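Local coordinates for protein putative aminopeptidase (Leishmania major, PDB 5NTH) that is probably a manganese-dependent M17 aminopeptidase, removing residues from the N-termini of peptides, and binds the inhibitor actinonin beside its two metal ions, at residues Y461-H466 and G492-E497; T211-C216 and Y526-V531; G146-V151 and V183-R188; V78-T83 and L104-S109. All blocks are in the same frame, centred on the assembly; numbering follows the deposited sequence.

Contact 1 (Y461-H466 and G492-E497); sequences YCPEYH and GGYFVE
The phenol oxygen of Y461 donates a hydrogen bond of 2.7 Å from OH to OE2 of E497, received on the syn lone pair of the carboxylate. OE2 lies at the edge of the Y461 ring and in its plane, while the carboxylate is turned 57° against the ring. E497 reaches this far from its helix because its chain is extended beyond CG (chi2 180°). Its other oxygen, OE1, accepts from OH of Y435, so two tyrosines grip the one carboxylate and fix its rotation.

Deeper in the contact Y494 meets two residues of the opposing helical turn. CB of H466 sits over one face of its ring, a CH-pi contact at 3.8 Å from that CB to the ring centroid. The imidazole then presents its edge toward the same ring in an offset edge-to-face pair, centroids 5.7 Å apart. Helix 463-467, whose N-cap is C462, thus meets the last turns of helix 488-497 in the catalytic domain of this M17 peptidase, next to strand 432-436, from which Y435 touches both P463 and Y494. P463 packs its CB 3.7 Å from CE1 of Y494, and its CD lies over one face of the Y461 ring, offset toward the rim. O of C462 takes bonds from N of Y465 and N of H466, and stands 3.2 Å above the centre of the imidazole plane. Elsewhere on helix 463-467, Y465 OH is hydrogen-bonded to D118 of the second subunit and its ring forms a cation-pi pair with K430 of that subunit.

Contact 2 (T211-C216 and Y526-V531); sequences TSVQLC and YGVTLV
Segments 211-216 and 526-531 bring their CA atoms nearest at V213 and V528, 5.8 Å apart, the middle of helix 203-221 facing the first turn of helix 528-536. The CB of V528 is directed toward the partner helix, and its two methyls divide the work between them. CG1, anti to the backbone N (chi1 172°), comes 3.6 Å from CB of S212 and also lies near the backbone N of V213. CG2 turns to the next turn of the helix, 3.7 Å from CB of C216, with the SG of that cysteine slightly farther off. The fork of V528 thus spans S212, V213 and C216, one helical turn in length. V213 answers from the flank: its CG2 is 4.0 Å from CG1 of V528 and 3.5 Å from OG1 of T529, the two valine side chains meeting at an oblique angle. No hydrogen bond crosses between the segments, and all five touching residues are buried, so this is close apolar packing. The hydroxyl of S212 is turned to another partner, O of C330, while its CB faces V528. G527 holds the N-cap position of helix 528-536 with a positive phi of 117°, and its N is hydrogen-bonded to OD2 of D454; T529 N and L530 N approach the same oxygen in weak bonds. The C-terminal helix of the catalytic domain thus packs among helices 203-221, 323-341 and 439-452 near the chain's centre, where helix 148-156 of the N-terminal domain also reaches V213 and T529 through N153.

Contact 3 (G146-V151 and V183-R188); sequences GSETAV and VVMSSR
M185 leaves strand 181-185 with its CB toward helix 148-156, and each later atom finds a partner there. Its CG, anti to the carbonyl carbon (chi1 -68°), lies 4.1 Å from CG1 of V151. The sulfur comes next, lodged between two helix side chains: SD is 4.0 Å from CG1 of V151 and equally 4.0 Å from CG of E148. A bend at chi3 (-78°) then swings the terminal methyl across E148, with CE 4.1 Å from its CG, the two side chains crossing at about a right angle. Two residues earlier on the same face of the strand, V183 extends this apolar strip by setting its CG1 4.0 Å from CG1 of V151. Here the helix of a beta-alpha-beta crossover, strand 137-142 to helix 148-156 to strand 181-185, packs on the sheet of the macro-type N-terminal domain; V141 of the neighbouring strand also touches V151, and F34 on the other adjacent strand touches V183 and M185. Beyond the strand end the contact turns polar. E148, bent at chi2 (89°), brings its carboxylate up to S187, whose OG donates to OE2 over 2.9 Å, meeting the anti lone pair. N of G146, at the start of the turn into the helix, makes weak, long bonds to both carboxylate oxygens, each 3.4 Å from that nitrogen.

Contact 4 (V78-T83 and L104-S109); sequences VKAGST and LPATTS
Polar contact between G81 and L104 is limited to one weak hydrogen bond: N of G81 donates to O of L104 over 3.5 Å at an N-H...O angle of 133°. The same carbonyl oxygen has CA of A80 beside it at 4.0 Å, so it faces the peptide link between A80 and G81. Within segment 78-83 the polar bonds are firmer. O of K79 accepts twice from S82, from its N at 3.0 Å and from its OG at 2.9 Å, and both donors arrive from the same face of the carbonyl plane. S82 manages this second grip because chi1 (68°) folds the hydroxyl back over its own backbone.

The first of these two bonds closes a type II beta turn from K79 to S82, with A80 and G81 at its two central corners and a positive phi of 90° at G81. Across the contact the nearest CA pair is G81 and P105, 4.6 Å apart. The turn leads from helix 69-77 into strand 83-88, at the edge of the sheet within this chain, while the segment 104-109 departs from the end of strand 97-103, its antiparallel neighbour. Contact 4 therefore joins two loops at one end of this strand pair in the macro-type domain, a surface position.

Apolar contact is slight. CB of A80 meets CB of A106 at 4.0 Å, methyl against methyl. L104 turns its own side chain away from the turn, packing it on S119 and M120 of helix 117-127, which also receives the ring of P105. Farther along the loop, S109 OG is hydrogen-bonded to E464 of the second subunit.

How the contacts relate
Contacts 2 and 3 are direct neighbours: their centres are about 17 Å apart and CG2 of T529 packs 4.0 Å from O of T149, so helix 148-156 of the N-terminal domain rests against the C-terminal helix. Contact 4 belongs to the same macro-type domain as contact 3, about 19 Å between centres. Contact 1 stands apart, about 39 Å from contact 3 and 40 Å from contact 4, centre to centre. Contacts 1 and 4 both reach the second subunit, where E464 of one chain meets S109 of another. All four contacts lie away from the two manganese ions and the actinonin pocket; the Y494 side chain of contact 1 is about 13 Å from bound actinonin.

Contact 1 (Y461-H466 and G492-E497)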
loop_
_atom_site.group_PDB
_atom_site.type_symbol
_atom_site.label_atom_id
_atom_site.label_comp_id
_atom_site.label_asym_id
_atom_site.label_seq_id
_atom_site.Cartn_x
_atom_site.Cartn_y
_atom_site.Cartn_z
ATOM N N TYR A 461 7.912 26.717 -17.290
ATOM C CA TYR A 461 8.908 26.428 -18.335
ATOM C C TYR A 461 10.275 26.796 -17.747
ATOM O O TYR A 461 10.536 27.975 -17.445
ATOM C CB TYR A 461 8.640 27.210 -19.619
ATOM C CG TYR A 461 9.630 26.928 -20.744
ATOM C CD1 TYR A 461 9.430 25.885 -21.627
ATOM C CD2 TYR A 461 10.768 27.730 -20.925
ATOM C CE1 TYR A 461 10.328 25.634 -22.647
ATOM C CE2 TYR A 461 11.689 27.473 -21.930
ATOM C CZ TYR A 461 11.458 26.435 -22.774
ATOM O OH TYR A 461 12.340 26.210 -23.746
ATOM N N CYS A 462 11.133 25.791 -17.575
ATOM C CA CYS A 462 12.406 25.985 -16.907
ATOM C C CYS A 462 13.342 24.830 -17.202
ATOM O O CYS A 462 13.683 24.086 -16.302
ATOM C CB CYS A 462 12.199 26.148 -15.398
ATOM S SG CYS A 462 13.647 26.852 -14.596
ATOM N N PRO A 463 13.762 24.677 -18.473
ATOM C CA PRO A 463 14.619 23.574 -18.895
ATOM C C PRO A 463 15.885 23.395 -18.062
ATOM O O PRO A 463 16.332 22.274 -17.899
ATOM C CB PRO A 463 15.014 23.956 -20.328
ATOM C CG PRO A 463 13.945 24.858 -20.792
ATOM C CD PRO A 463 13.582 25.644 -19.565
ATOM N N GLU A 464 16.472 24.476 -17.554
ATOM C CA GLU A 464 17.660 24.311 -16.698
ATOM C C GLU A 464 17.360 23.494 -15.447
ATOM O O GLU A 464 18.186 22.699 -15.028
ATOM C CB GLU A 464 18.333 25.621 -16.312
ATOM C CG GLU A 464 17.531 26.600 -15.449
ATOM C CD GLU A 464 16.889 27.704 -16.261
ATOM O OE1 GLU A 464 16.500 27.430 -17.415
ATOM O OE2 GLU A 464 16.786 28.843 -15.760
ATOM N N TYR A 465 16.178 23.666 -14.884
ATOM C CA TYR A 465 15.769 22.893 -13.721
ATOM C C TYR A 465 15.314 21.500 -14.106
ATOM O O TYR A 465 15.610 20.552 -13.369
ATOM C CB TYR A 465 14.709 23.668 -12.924
ATOM C CG TYR A 465 15.274 24.793 -12.049
ATOM C CD1 TYR A 465 16.652 25.146 -12.045
ATOM C CD2 TYR A 465 14.435 25.506 -11.221
ATOM C CE1 TYR A 465 17.146 26.157 -11.207
ATOM C CE2 TYR A 465 14.916 26.538 -10.408
ATOM C CZ TYR A 465 16.270 26.859 -10.386
ATOM O OH TYR A 465 16.663 27.874 -9.544
ATOM N N HIS A 466 14.657 21.352 -15.264
ATOM C CA HIS A 466 14.231 20.011 -15.740
ATOM C C HIS A 466 15.432 19.166 -16.167
ATOM O O HIS A 466 15.471 17.971 -15.896
ATOM C CB HIS A 466 13.193 20.045 -16.883
ATOM C CG HIS A 466 12.115 21.059 -16.690
ATOM N ND1 HIS A 466 11.508 21.276 -15.471
ATOM C CD2 HIS A 466 11.568 21.953 -17.541
ATOM C CE1 HIS A 466 10.638 22.259 -15.581
ATOM N NE2 HIS A 466 10.658 22.690 -16.825
ATOM N N GLY A 492 7.347 16.518 -18.571
ATOM C CA GLY A 492 6.843 15.792 -19.711
ATOM C C GLY A 492 7.045 16.563 -20.983
ATOM O O GLY A 492 7.452 16.009 -21.989
ATOM N N GLY A 493 6.773 17.856 -20.944
ATOM C CA GLY A 493 7.016 18.705 -22.107
ATOM C C GLY A 493 8.475 18.838 -22.486
ATOM O O GLY A 493 8.823 18.777 -23.660
ATOM N N TYR A 494 9.319 19.021 -21.480
ATOM C CA TYR A 494 10.777 19.143 -21.657
ATOM C C TYR A 494 11.389 17.921 -22.324
ATOM O O TYR A 494 12.263 18.033 -23.167
ATOM C CB TYR A 494 11.451 19.380 -20.297
ATOM C CG TYR A 494 12.958 19.283 -20.327
ATOM C CD1 TYR A 494 13.746 20.370 -20.719
ATOM C CD2 TYR A 494 13.599 18.089 -19.967
ATOM C CE1 TYR A 494 15.127 20.265 -20.760
ATOM C CE2 TYR A 494 14.975 17.968 -20.002
ATOM C CZ TYR A 494 15.735 19.055 -20.394
ATOM O OH TYR A 494 17.099 18.924 -20.436
ATOM N N PHE A 495 10.914 16.752 -21.951
ATOM C CA PHE A 495 11.407 15.557 -22.567
ATOM C C PHE A 495 11.186 15.689 -24.048
ATOM O O PHE A 495 12.106 15.556 -24.796
ATOM C CB PHE A 495 10.713 14.302 -22.057
ATOM C CG PHE A 495 11.248 13.062 -22.678
ATOM C CD1 PHE A 495 10.777 12.628 -23.916
ATOM C CD2 PHE A 495 12.286 12.367 -22.079
ATOM C CE1 PHE A 495 11.305 11.484 -24.525
ATOM C CE2 PHE A 495 12.807 11.227 -22.678
ATOM C CZ PHE A 495 12.317 10.790 -23.910
ATOM N N VAL A 496 9.959 15.993 -24.456
ATOM C CA VAL A 496 9.606 16.092 -25.883
ATOM C C VAL A 496 10.350 17.228 -26.562
ATOM O O VAL A 496 10.783 17.122 -27.694
ATOM C CB VAL A 496 8.106 16.339 -26.110
ATOM C CG1 VAL A 496 7.767 16.158 -27.580
ATOM C CG2 VAL A 496 7.248 15.380 -25.292
ATOM N N GLU A 497 10.489 18.336 -25.874
ATOM C CA GLU A 497 11.219 19.440 -26.452
ATOM C C GLU A 497 12.631 19.052 -26.919
ATOM O O GLU A 497 13.109 19.551 -27.942
ATOM C CB GLU A 497 11.327 20.570 -25.458
ATOM C CG GLU A 497 11.733 21.881 -26.081
ATOM C CD GLU A 497 11.824 22.983 -25.055
ATOM O OE1 GLU A 497 11.825 22.662 -23.848
ATOM O OE2 GLU A 497 11.895 24.177 -25.453
#

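Contact 2 (T211-C216 and Y526-V531)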
loop_
_atom_site.group_PDB
_atom_site.type_symbol
_atom_site.label_atom_id
_atom_site.label_comp_id
_atom_site.label_asym_id
_atom_site.label_seq_id
_atom_site.Cartn_x
_atom_site.Cartn_y
_atom_site.Cartn_z
ATOM N N THR A 211 -18.836 18.693 -36.311
ATOM C CA THR A 211 -18.470 17.381 -36.858
ATOM C C THR A 211 -17.128 16.898 -36.319
ATOM O O THR A 211 -17.009 15.727 -35.937
ATOM C CB THR A 211 -18.427 17.405 -38.395
ATOM O OG1 THR A 211 -19.746 17.569 -38.915
ATOM C CG2 THR A 211 -17.855 16.123 -38.986
ATOM N N SER A 212 -16.133 17.788 -36.310
ATOM C CA SER A 212 -14.821 17.442 -35.798
ATOM C C SER A 212 -14.790 17.195 -34.289
ATOM O O SER A 212 -14.091 16.299 -33.846
ATOM C CB SER A 212 -13.744 18.490 -36.166
ATOM O OG SER A 212 -13.109 18.171 -37.402
ATOM N N VAL A 213 -15.476 17.998 -33.493
ATOM C CA VAL A 213 -15.482 17.755 -32.053
ATOM C C VAL A 213 -16.090 16.357 -31.798
ATOM O O VAL A 213 -15.514 15.513 -31.109
ATOM C CB VAL A 213 -16.299 18.812 -31.300
ATOM C CG1 VAL A 213 -16.726 18.321 -29.934
ATOM C CG2 VAL A 213 -15.530 20.092 -31.136
ATOM N N GLN A 214 -17.248 16.109 -32.378
ATOM C CA GLN A 214 -17.890 14.813 -32.228
ATOM C C GLN A 214 -17.172 13.601 -32.835
ATOM O O GLN A 214 -17.273 12.506 -32.281
ATOM C CB GLN A 214 -19.306 14.881 -32.754
ATOM C CG GLN A 214 -20.199 15.535 -31.735
ATOM C CD GLN A 214 -21.603 15.636 -32.212
ATOM O OE1 GLN A 214 -21.892 15.253 -33.322
ATOM N NE2 GLN A 214 -22.479 16.157 -31.381
ATOM N N LEU A 215 -16.486 13.766 -33.961
ATOM C CA LEU A 215 -15.649 12.682 -34.461
ATOM C C LEU A 215 -14.573 12.405 -33.403
ATOM O O LEU A 215 -14.231 11.269 -33.104
ATOM C CB LEU A 215 -14.992 13.035 -35.785
ATOM C CG LEU A 215 -13.995 12.011 -36.288
ATOM C CD1 LEU A 215 -14.499 10.580 -36.192
ATOM C CD2 LEU A 215 -13.614 12.306 -37.715
ATOM N N CYS A 216 -14.084 13.465 -32.795
ATOM C CA CYS A 216 -13.100 13.327 -31.759
ATOM C C CYS A 216 -13.637 12.549 -30.560
ATOM O O CYS A 216 -12.972 11.640 -30.081
ATOM C CB CYS A 216 -12.575 14.693 -31.351
ATOM S SG CYS A 216 -11.239 14.521 -30.209
ATOM N N TYR A 526 -11.995 17.675 -26.438
ATOM C CA TYR A 526 -11.019 18.711 -26.151
ATOM C C TYR A 526 -9.868 18.688 -27.134
ATOM O O TYR A 526 -9.326 17.628 -27.420
ATOM C CB TYR A 526 -10.435 18.533 -24.772
ATOM C CG TYR A 526 -9.530 19.656 -24.359
ATOM C CD1 TYR A 526 -8.274 19.859 -24.969
ATOM C CD2 TYR A 526 -9.906 20.521 -23.363
ATOM C CE1 TYR A 526 -7.441 20.898 -24.588
ATOM C CE2 TYR A 526 -9.064 21.546 -22.969
ATOM C CZ TYR A 526 -7.836 21.720 -23.583
ATOM O OH TYR A 526 -7.063 22.772 -23.192
ATOM N N GLY A 527 -9.492 19.880 -27.599
ATOM C CA GLY A 527 -8.354 20.070 -28.458
ATOM C C GLY A 527 -8.752 20.601 -29.808
ATOM O O GLY A 527 -8.030 21.400 -30.387
ATOM N N VAL A 528 -9.889 20.145 -30.311
ATOM C CA VAL A 528 -10.338 20.431 -31.666
ATOM C C VAL A 528 -10.587 21.917 -31.873
ATOM O O VAL A 528 -10.239 22.481 -32.917
ATOM C CB VAL A 528 -11.665 19.714 -31.960
ATOM C CG1 VAL A 528 -12.227 20.159 -33.302
ATOM C CG2 VAL A 528 -11.475 18.198 -31.947
ATOM N N THR A 529 -11.222 22.530 -30.880
ATOM C CA THR A 529 -11.632 23.924 -30.951
ATOM C C THR A 529 -10.564 24.848 -30.367
ATOM O O THR A 529 -10.561 26.068 -30.650
ATOM C CB THR A 529 -12.985 24.141 -30.231
ATOM O OG1 THR A 529 -13.932 23.156 -30.663
ATOM C CG2 THR A 529 -13.578 25.494 -30.560
ATOM N N LEU A 530 -9.666 24.300 -29.544
ATOM C CA LEU A 530 -8.558 25.087 -29.059
ATOM C C LEU A 530 -7.701 25.482 -30.260
ATOM O O LEU A 530 -7.400 26.653 -30.464
ATOM C CB LEU A 530 -7.761 24.309 -28.033
ATOM C CG LEU A 530 -6.521 25.029 -27.491
ATOM C CD1 LEU A 530 -6.834 26.305 -26.704
ATOM C CD2 LEU A 530 -5.757 24.035 -26.652
ATOM N N VAL A 531 -7.372 24.486 -31.072
ATOM C CA VAL A 531 -6.480 24.615 -32.232
ATOM C C VAL A 531 -7.081 25.411 -33.389
ATOM O O VAL A 531 -6.393 26.165 -34.063
ATOM C CB VAL A 531 -6.107 23.226 -32.738
ATOM C CG1 VAL A 531 -5.535 23.246 -34.137
ATOM C CG2 VAL A 531 -5.096 22.608 -31.807
#

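Contact 3 (G146-V151 and V183-R188)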
loop_
_atom_site.group_PDB
_atom_site.type_symbol
_atom_site.label_atom_id
_atom_site.label_comp_id
_atom_site.label_asym_id
_atom_site.label_seq_id
_atom_site.Cartn_x
_atom_site.Cartn_y
_atom_site.Cartn_z
ATOM N N GLY A 146 -19.184 36.847 -31.261
ATOM C CA GLY A 146 -17.843 36.465 -30.804
ATOM C C GLY A 146 -17.808 35.140 -30.059
ATOM O O GLY A 146 -16.759 34.511 -29.955
ATOM N N SER A 147 -18.963 34.714 -29.563
ATOM C CA SER A 147 -19.108 33.464 -28.864
ATOM C C SER A 147 -19.470 32.234 -29.752
ATOM O O SER A 147 -19.528 31.098 -29.269
ATOM C CB SER A 147 -20.099 33.670 -27.726
ATOM O OG SER A 147 -21.432 33.869 -28.175
ATOM N N GLU A 148 -19.612 32.419 -31.058
ATOM C CA GLU A 148 -20.039 31.325 -31.940
ATOM C C GLU A 148 -19.232 30.024 -31.835
ATOM O O GLU A 148 -19.823 28.944 -31.788
ATOM C CB GLU A 148 -20.093 31.761 -33.402
ATOM C CG GLU A 148 -21.152 32.822 -33.706
ATOM C CD GLU A 148 -20.659 34.257 -33.552
ATOM O OE1 GLU A 148 -19.457 34.557 -33.825
ATOM O OE2 GLU A 148 -21.486 35.099 -33.144
ATOM N N THR A 149 -17.908 30.100 -31.799
ATOM C CA THR A 149 -17.120 28.851 -31.781
ATOM C C THR A 149 -17.232 28.133 -30.427
ATOM O O THR A 149 -17.314 26.922 -30.389
ATOM C CB THR A 149 -15.651 29.051 -32.194
ATOM O OG1 THR A 149 -15.045 29.980 -31.310
ATOM C CG2 THR A 149 -15.555 29.596 -33.605
ATOM N N ALA A 150 -17.270 28.880 -29.333
ATOM C CA ALA A 150 -17.492 28.322 -28.008
ATOM C C ALA A 150 -18.870 27.662 -27.870
ATOM O O ALA A 150 -19.009 26.574 -27.304
ATOM C CB ALA A 150 -17.318 29.402 -26.961
ATOM N N VAL A 151 -19.887 28.311 -28.402
ATOM C CA VAL A 151 -21.194 27.708 -28.503
ATOM C C VAL A 151 -21.152 26.472 -29.403
ATOM O O VAL A 151 -21.645 25.426 -29.015
ATOM C CB VAL A 151 -22.253 28.710 -29.022
ATOM C CG1 VAL A 151 -23.631 28.051 -29.140
ATOM C CG2 VAL A 151 -22.362 29.890 -28.077
ATOM N N VAL A 183 -29.365 24.649 -33.029
ATOM C CA VAL A 183 -28.889 25.800 -32.270
ATOM C C VAL A 183 -29.429 27.080 -32.878
ATOM O O VAL A 183 -29.326 27.323 -34.095
ATOM C CB VAL A 183 -27.345 25.897 -32.169
ATOM C CG1 VAL A 183 -26.944 26.944 -31.144
ATOM C CG2 VAL A 183 -26.733 24.569 -31.735
ATOM N N VAL A 184 -29.980 27.892 -31.988
ATOM C CA VAL A 184 -30.523 29.192 -32.322
ATOM C C VAL A 184 -29.837 30.196 -31.428
ATOM O O VAL A 184 -30.201 30.361 -30.271
ATOM C CB VAL A 184 -32.050 29.252 -32.078
ATOM C CG1 VAL A 184 -32.611 30.604 -32.480
ATOM C CG2 VAL A 184 -32.761 28.162 -32.855
ATOM N N MET A 185 -28.828 30.862 -31.952
ATOM C CA MET A 185 -28.181 31.888 -31.156
ATOM C C MET A 185 -28.886 33.247 -31.302
ATOM O O MET A 185 -29.393 33.587 -32.385
ATOM C CB MET A 185 -26.738 32.012 -31.581
ATOM C CG MET A 185 -25.910 30.790 -31.235
ATOM S SD MET A 185 -24.228 30.936 -31.872
ATOM C CE MET A 185 -24.550 30.539 -33.610
ATOM N N SER A 186 -28.872 34.043 -30.232
ATOM C CA SER A 186 -29.411 35.408 -30.311
ATOM C C SER A 186 -28.607 36.298 -31.319
ATOM O O SER A 186 -29.207 37.026 -32.111
ATOM C CB SER A 186 -29.576 36.051 -28.916
ATOM O OG SER A 186 -28.359 36.070 -28.198
ATOM N N SER A 187 -27.284 36.178 -31.326
ATOM C CA SER A 187 -26.438 36.860 -32.320
ATOM C C SER A 187 -26.614 36.220 -33.689
ATOM O O SER A 187 -26.795 34.997 -33.770
ATOM C CB SER A 187 -24.934 36.767 -31.975
ATOM O OG SER A 187 -24.260 35.820 -32.836
ATOM N N ARG A 188 -26.480 37.033 -34.746
ATOM C CA ARG A 188 -26.654 36.563 -36.122
ATOM C C ARG A 188 -25.373 36.569 -36.940
ATOM O O ARG A 188 -25.408 36.318 -38.150
ATOM C CB ARG A 188 -27.707 37.408 -36.835
ATOM C CG ARG A 188 -29.121 37.297 -36.270
ATOM C CD ARG A 188 -30.146 38.074 -37.126
ATOM N NE ARG A 188 -30.255 37.444 -38.448
ATOM C CZ ARG A 188 -29.933 37.991 -39.609
ATOM N NH1 ARG A 188 -30.060 37.268 -40.702
ATOM N NH2 ARG A 188 -29.515 39.252 -39.706
#

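Contact 4 (V78-T83 and L104-S109)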
loop_
_atom_site.group_PDB
_atom_site.type_symbol
_atom_site.label_atom_id
_atom_site.label_comp_id
_atom_site.label_asym_id
_atom_site.label_seq_id
_atom_site.Cartn_x
_atom_site.Cartn_y
_atom_site.Cartn_z
ATOM N N VAL A 78 -36.273 31.240 -12.422
ATOM C CA VAL A 78 -34.881 30.934 -12.620
ATOM C C VAL A 78 -34.072 32.008 -11.874
ATOM O O VAL A 78 -34.402 33.193 -11.933
ATOM C CB VAL A 78 -34.521 30.855 -14.134
ATOM C CG1 VAL A 78 -34.468 32.227 -14.791
ATOM C CG2 VAL A 78 -33.209 30.131 -14.324
ATOM N N LYS A 79 -33.081 31.556 -11.114
ATOM C CA LYS A 79 -32.097 32.417 -10.463
ATOM C C LYS A 79 -30.722 32.073 -11.108
ATOM O O LYS A 79 -30.588 30.992 -11.721
ATOM C CB LYS A 79 -32.125 32.156 -8.946
ATOM N N ALA A 80 -29.724 32.961 -11.001
ATOM C CA ALA A 80 -28.345 32.654 -11.477
ATOM C C ALA A 80 -27.876 31.261 -11.081
ATOM O O ALA A 80 -27.838 30.930 -9.888
ATOM C CB ALA A 80 -27.333 33.686 -10.977
ATOM N N GLY A 81 -27.551 30.447 -12.090
ATOM C CA GLY A 81 -27.060 29.070 -11.880
ATOM C C GLY A 81 -28.081 27.948 -11.818
ATOM O O GLY A 81 -27.716 26.790 -11.889
ATOM N N SER A 82 -29.359 28.274 -11.673
ATOM C CA SER A 82 -30.382 27.239 -11.467
ATOM C C SER A 82 -31.092 26.890 -12.782
ATOM O O SER A 82 -30.754 27.404 -13.846
ATOM C CB SER A 82 -31.385 27.648 -10.361
ATOM O OG SER A 82 -32.204 28.746 -10.750
ATOM N N THR A 83 -32.049 25.971 -12.682
ATOM C CA THR A 83 -32.823 25.514 -13.811
ATOM C C THR A 83 -34.313 25.433 -13.433
ATOM O O THR A 83 -34.690 25.072 -12.311
ATOM C CB THR A 83 -32.299 24.159 -14.353
ATOM O OG1 THR A 83 -31.179 24.392 -15.202
ATOM C CG2 THR A 83 -33.335 23.445 -15.187
ATOM N N LEU A 104 -26.987 30.922 -16.733
ATOM C CA LEU A 104 -25.581 30.735 -16.564
ATOM C C LEU A 104 -25.198 31.382 -15.254
ATOM O O LEU A 104 -25.973 32.162 -14.699
ATOM C CB LEU A 104 -24.796 31.356 -17.703
ATOM C CG LEU A 104 -25.142 30.850 -19.121
ATOM C CD1 LEU A 104 -24.537 31.765 -20.193
ATOM C CD2 LEU A 104 -24.774 29.380 -19.349
ATOM N N PRO A 105 -24.006 31.035 -14.733
ATOM C CA PRO A 105 -23.575 31.601 -13.457
ATOM C C PRO A 105 -23.250 33.087 -13.510
ATOM O O PRO A 105 -22.853 33.642 -14.570
ATOM C CB PRO A 105 -22.320 30.784 -13.115
ATOM C CG PRO A 105 -22.469 29.513 -13.898
ATOM C CD PRO A 105 -23.057 29.990 -15.184
ATOM N N ALA A 106 -23.425 33.689 -12.333
ATOM C CA ALA A 106 -23.286 35.131 -12.114
ATOM C C ALA A 106 -21.868 35.654 -12.361
ATOM O O ALA A 106 -21.705 36.685 -13.001
ATOM C CB ALA A 106 -23.719 35.453 -10.686
ATOM N N THR A 107 -20.861 34.919 -11.875
ATOM C CA THR A 107 -19.480 35.405 -11.802
ATOM C C THR A 107 -18.509 34.443 -12.498
ATOM O O THR A 107 -18.581 33.228 -12.347
ATOM C CB THR A 107 -19.051 35.652 -10.321
ATOM O OG1 THR A 107 -19.121 34.430 -9.578
ATOM C CG2 THR A 107 -19.987 36.654 -9.626
ATOM N N THR A 108 -17.594 35.022 -13.260
ATOM C CA THR A 108 -16.580 34.282 -13.997
ATOM C C THR A 108 -15.199 34.858 -13.672
ATOM O O THR A 108 -15.055 36.049 -13.503
ATOM C CB THR A 108 -16.915 34.323 -15.506
ATOM O OG1 THR A 108 -17.914 33.327 -15.767
ATOM C CG2 THR A 108 -15.706 34.051 -16.391
ATOM N N SER A 109 -14.182 34.013 -13.602
ATOM C CA SER A 109 -12.840 34.500 -13.332
ATOM C C SER A 109 -11.976 34.596 -14.590
ATOM O O SER A 109 -12.334 34.108 -15.679
ATOM C CB SER A 109 -12.195 33.650 -12.267
ATOM O OG SER A 109 -12.312 32.313 -12.649
#